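Local coordinates for protein mitochondrial enolase superfamily member 1 (Homo sapiens, PDB 4A35) that catalyses the magnesium-dependent dehydration of L-fuconate to 2-keto-3-deoxy-L-fuconate, a step in the catabolism of L-fucose, at residues Val312-Lys315 against Gln316-Gln319; Gln101-Trp104 against Ile105-Lys109. One frame throughout, in Å; residues are numbered along the deposited sequence. Where two conformers were deposited one is given.

Overall arrangement
Contact 2 lies in the N-terminal, enolase-like capping domain, in the loop between helices 89-97 and 110-131; contact 1 lies one domain further on, in helix 311-319 of the barrel. Their centres are about 20 Å apart and their nearest atoms about 6 Å apart, so they do not touch. What they share is the dimer interface: Lys315 and Gln316 of contact 1 and Gln101, Arg103 and Lys109 of contact 2 all bond to the second subunit. Contact 1 is nearer the active site, though not in it, with the side chain of Phe314 about 7 Å from that of the magnesium ligand Glu306 and about 11 Å from a magnesium ion. Contact 2 is remote from the annotated sites.

Contact 1. Residues Val312-Lys315 against Gln316-Gln319; sequences VIFK and QLLQ
Gln316 reaches back one turn to Val312 and bonds to the same carbonyl oxygen twice. Its backbone N donates to Val312 O in the ordinary i to i+4 helical bond, while its side-chain NE2 lies 3.1 Å from Val312 O, with an N-H...O angle of 165°. The two donors come from opposite faces of the carbonyl plane, NE2 well above it, yet that oxygen lies almost in the side-chain amide plane of Gln316. With CG beside its own backbone N (chi1 -66°) and the chain extended beyond, the amide runs alongside Val312, whose CG1 is 3.8 Å from NE2. The amide also bonds across the dimer, NE2 to Asp283 O and OE1 to Leu286 N of the second subunit. A leucine here would probably leave Asp283 O and Leu286 N of the second subunit without these mates and Val312 O with a single donor.

Lys315 stretches past Gln319, its CG 3.6 Å from Gln319 OE1. A bend at chi3 (79°) carries NZ to salt bridges with Asp158 and with Asp284 of the second subunit; a water, held only weakly by NZ, donates to Gln319 OE1 at 2.9 Å. On the inner side Leu317 CD1 meets Phe314 CD1 at 3.9 Å and Ile313 CG2 at 4.2 Å.

These residues make up most of helix 311-319, in a beta-alpha-beta unit of the TIM-type barrel, between strands 301-304 and 325-326. Phe314 and Leu318 pack on Leu326 and on helix 335-348, whereas Ile313 and Leu317 rest against Ile285 of helix 285-295.

Contact 2. Residues Gln101-Trp104 against Ile105-Lys109; sequences QLRW and IGPEK
Pro107 sits over one face of the Arg103 guanidinium, its CB 3.7 Å above the plane and displaced toward the rim. The same CB is 3.8 Å from Arg103 NH2 and 3.3 Å from Arg103 O, so the proline ring meets both the backbone and the tip of one residue. Arg103 gets there by placing CG between its backbone N and carbonyl carbon (chi1 73°) and bending at chi3. On the other side of the turn, Leu102 CD2 touches Ile105 CD1 at 4.2 Å, and Ile105 CG1 lies against Leu102 O at 3.1 Å.

The backbone beneath is a short 3-10 turn. Ile105 N donates to Leu102 O at 3.0 Å and Gly106 N to Arg103 O at 2.9 Å, both from well above the carbonyl plane. A cis peptide bond between Gly106 and Pro107 then turns the chain and brings the proline back toward Arg103.

Further out, the guanidinium is fixed by bonds from NE to Ser98 OG and from NH1 to Gln254 of the second subunit. Asp99 OD1 accepts from the backbone N of both Gln101 and Leu102 at the start of the turn.

The loop bridges helices 89-97 and 110-131: Leu102 packs on helix 63-73, Ile105 on Val112 of helix 110-131, and the backbone O of Glu108 is tied to the barrel by a hydrogen bond from Asn310 ND2, just ahead of helix 311-319.

Contact 1. Residues Val312-Lys315 against Gln316-Gln319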
loop_
_atom_site.group_PDB
_atom_site.type_symbol
_atom_site.label_atom_id
_atom_site.label_comp_id
_atom_site.label_asym_id
_atom_site.label_seq_id
_atom_site.Cartn_x
_atom_site.Cartn_y
_atom_site.Cartn_z
ATOM N N VAL A 312 -3.032 -8.346 6.890
ATOM C CA VAL A 312 -2.452 -7.769 8.136
ATOM C C VAL A 312 -3.367 -6.649 8.619
ATOM O O VAL A 312 -3.580 -6.508 9.812
ATOM C CB VAL A 312 -0.956 -7.340 7.971
ATOM C CG1 VAL A 312 -0.330 -6.786 9.276
ATOM C CG2 VAL A 312 -0.135 -8.540 7.487
ATOM N N ILE A 313 -3.918 -5.850 7.691
ATOM C CA ILE A 313 -4.848 -4.778 8.037
ATOM C C ILE A 313 -6.118 -5.430 8.569
ATOM O O ILE A 313 -6.603 -4.983 9.595
ATOM C CB ILE A 313 -5.136 -3.813 6.831
ATOM C CG1 ILE A 313 -3.784 -3.155 6.268
ATOM C CG2 ILE A 313 -6.131 -2.690 7.289
ATOM C CD1 ILE A 313 -3.061 -2.194 7.355
ATOM N N PHE A 314 -6.680 -6.428 7.858
ATOM C CA PHE A 314 -7.898 -7.084 8.374
ATOM C C PHE A 314 -7.669 -7.709 9.769
ATOM O O PHE A 314 -8.541 -7.649 10.634
ATOM C CB PHE A 314 -8.401 -8.137 7.408
ATOM C CG PHE A 314 -9.234 -7.516 6.291
ATOM C CD1 PHE A 314 -10.432 -6.840 6.578
ATOM C CD2 PHE A 314 -8.843 -7.634 4.972
ATOM C CE1 PHE A 314 -11.222 -6.306 5.539
ATOM C CE2 PHE A 314 -9.644 -7.127 3.932
ATOM C CZ PHE A 314 -10.822 -6.462 4.226
ATOM N N LYS A 315 -6.523 -8.325 9.975
ATOM C CA LYS A 315 -6.225 -8.920 11.276
ATOM C C LYS A 315 -6.341 -7.884 12.385
ATOM O O LYS A 315 -7.004 -8.126 13.385
ATOM C CB LYS A 315 -4.827 -9.575 11.295
ATOM C CG LYS A 315 -4.403 -10.018 12.722
ATOM C CD LYS A 315 -2.982 -10.524 12.731
ATOM C CE LYS A 315 -1.919 -9.398 12.726
ATOM N NZ LYS A 315 -0.604 -9.905 13.260
ATOM N N GLN A 316 -5.763 -6.716 12.180
ATOM C CA GLN A 316 -5.781 -5.654 13.214
ATOM C C GLN A 316 -7.162 -5.064 13.371
ATOM O O GLN A 316 -7.545 -4.767 14.500
ATOM C CB GLN A 316 -4.756 -4.564 12.894
ATOM C CG GLN A 316 -3.291 -5.140 12.984
ATOM C CD GLN A 316 -2.394 -4.067 12.411
ATOM O OE1 GLN A 316 -1.915 -3.228 13.159
ATOM N NE2 GLN A 316 -2.255 -4.031 11.070
ATOM N N LEU A 317 -7.940 -4.948 12.260
ATOM C CA LEU A 317 -9.347 -4.484 12.369
ATOM C C LEU A 317 -10.164 -5.418 13.288
ATOM O O LEU A 317 -10.963 -4.956 14.105
ATOM C CB LEU A 317 -10.026 -4.438 10.968
ATOM C CG LEU A 317 -9.506 -3.300 10.047
ATOM C CD1 LEU A 317 -9.992 -3.543 8.581
ATOM C CD2 LEU A 317 -9.963 -1.880 10.591
ATOM N N LEU A 318 -9.908 -6.729 13.181
ATOM C CA LEU A 318 -10.581 -7.746 14.010
ATOM C C LEU A 318 -10.016 -7.656 15.458
ATOM O O LEU A 318 -10.779 -7.688 16.409
ATOM C CB LEU A 318 -10.382 -9.137 13.403
ATOM C CG LEU A 318 -11.173 -9.363 12.065
ATOM C CD1 LEU A 318 -10.687 -10.602 11.352
ATOM C CD2 LEU A 318 -12.689 -9.420 12.340
ATOM N N GLN A 319 -8.685 -7.569 15.600
ATOM C CA GLN A 319 -8.019 -7.467 16.929
ATOM C C GLN A 319 -8.526 -6.265 17.752
ATOM O O GLN A 319 -8.814 -6.422 18.942
ATOM C CB GLN A 319 -6.517 -7.376 16.789
ATOM C CG GLN A 319 -5.901 -8.715 16.447
ATOM C CD GLN A 319 -4.424 -8.584 16.173
ATOM O OE1 GLN A 319 -3.983 -7.694 15.449
ATOM N NE2 GLN A 319 -3.625 -9.429 16.822
HETATM O O HOH W 1 -1.133 -7.527 15.545
#

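Contact 2. Residues Gln101-Trp104 against Ile105-Lys109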
loop_
_atom_site.group_PDB
_atom_site.type_symbol
_atom_site.label_atom_id
_atom_site.label_comp_id
_atom_site.label_asym_id
_atom_site.label_seq_id
_atom_site.Cartn_x
_atom_site.Cartn_y
_atom_site.Cartn_z
ATOM N N GLN A 101 12.991 -8.615 -4.865
ATOM C CA GLN A 101 13.097 -7.234 -5.349
ATOM C C GLN A 101 11.712 -6.575 -5.501
ATOM O O GLN A 101 11.541 -5.452 -5.039
ATOM C CB GLN A 101 13.853 -7.159 -6.686
ATOM C CG GLN A 101 15.317 -7.592 -6.536
ATOM C CD GLN A 101 16.160 -7.377 -7.770
ATOM O OE1 GLN A 101 15.697 -6.946 -8.819
ATOM N NE2 GLN A 101 17.448 -7.646 -7.670
ATOM N N LEU A 102 10.725 -7.263 -6.168
ATOM C CA LEU A 102 9.419 -6.647 -6.421
ATOM C C LEU A 102 8.661 -6.335 -5.142
ATOM O O LEU A 102 7.860 -5.416 -5.142
ATOM C CB LEU A 102 8.534 -7.535 -7.337
ATOM C CG LEU A 102 8.891 -7.539 -8.803
ATOM C CD1 LEU A 102 8.091 -8.642 -9.573
ATOM C CD2 LEU A 102 8.655 -6.159 -9.448
ATOM N N ARG A 103 8.909 -7.060 -4.045
ATOM C CA ARG A 103 8.124 -6.778 -2.826
ATOM C C ARG A 103 8.402 -5.321 -2.310
ATOM O O ARG A 103 7.548 -4.726 -1.649
ATOM C CB ARG A 103 8.442 -7.819 -1.710
ATOM C CG ARG A 103 9.835 -7.615 -1.068
ATOM C CD ARG A 103 10.195 -8.726 -0.057
ATOM N NE ARG A 103 9.085 -9.022 0.863
ATOM C CZ ARG A 103 8.763 -8.281 1.923
ATOM N NH1 ARG A 103 9.457 -7.176 2.208
ATOM N NH2 ARG A 103 7.757 -8.639 2.708
ATOM N N TRP A 104 9.544 -4.746 -2.676
ATOM C CA TRP A 104 9.886 -3.384 -2.236
ATOM C C TRP A 104 8.854 -2.375 -2.763
ATOM O O TRP A 104 8.617 -1.359 -2.106
ATOM C CB TRP A 104 11.273 -2.975 -2.779
ATOM C CG TRP A 104 11.809 -1.704 -2.153
ATOM C CD1 TRP A 104 11.761 -0.444 -2.685
ATOM C CD2 TRP A 104 12.472 -1.586 -0.900
ATOM N NE1 TRP A 104 12.328 0.455 -1.816
ATOM C CE2 TRP A 104 12.813 -0.221 -0.730
ATOM C CE3 TRP A 104 12.823 -2.510 0.112
ATOM C CZ2 TRP A 104 13.397 0.259 0.450
ATOM C CZ3 TRP A 104 13.468 -2.047 1.248
ATOM C CH2 TRP A 104 13.787 -0.679 1.393
ATOM N N ILE A 105 8.258 -2.657 -3.939
ATOM C CA ILE A 105 7.295 -1.708 -4.494
ATOM C C ILE A 105 5.869 -1.870 -3.874
ATOM O O ILE A 105 4.973 -1.091 -4.220
ATOM C CB ILE A 105 7.286 -1.627 -6.004
ATOM C CG1 ILE A 105 6.724 -2.920 -6.635
ATOM C CG2 ILE A 105 8.714 -1.212 -6.550
ATOM C CD1 ILE A 105 6.484 -2.764 -8.245
ATOM N N GLY A 106 5.731 -2.786 -2.920
ATOM C CA GLY A 106 4.538 -2.928 -2.091
ATOM C C GLY A 106 5.041 -2.650 -0.674
ATOM O O GLY A 106 5.355 -1.502 -0.350
ATOM N N PRO A 107 5.287 -3.698 0.156
ATOM C CA PRO A 107 4.947 -5.105 -0.089
ATOM C C PRO A 107 3.466 -5.395 0.156
ATOM O O PRO A 107 2.854 -4.873 1.114
ATOM C CB PRO A 107 5.793 -5.880 0.953
ATOM C CG PRO A 107 6.323 -4.863 1.908
ATOM C CD PRO A 107 5.839 -3.503 1.513
ATOM N N GLU A 108 2.880 -6.259 -0.714
ATOM C CA GLU A 108 1.486 -6.696 -0.604
ATOM C C GLU A 108 0.505 -5.509 -0.430
ATOM O O GLU A 108 -0.396 -5.522 0.415
ATOM C CB GLU A 108 1.305 -7.739 0.514
ATOM C CG GLU A 108 1.830 -9.109 0.112
ATOM C CD GLU A 108 1.218 -10.222 0.942
ATOM O OE1 GLU A 108 1.526 -10.292 2.151
ATOM O OE2 GLU A 108 0.360 -10.962 0.416
ATOM N N LYS A 109 0.675 -4.475 -1.292
ATOM C CA LYS A 109 -0.230 -3.313 -1.290
ATOM C C LYS A 109 -0.105 -2.556 -2.596
ATOM O O LYS A 109 0.924 -2.605 -3.256
ATOM C CB LYS A 109 0.062 -2.369 -0.102
ATOM C CG LYS A 109 1.434 -1.676 -0.200
ATOM C CD LYS A 109 1.806 -0.936 1.134
ATOM C CE LYS A 109 2.089 -1.884 2.279
ATOM N NZ LYS A 109 2.837 -1.154 3.336
#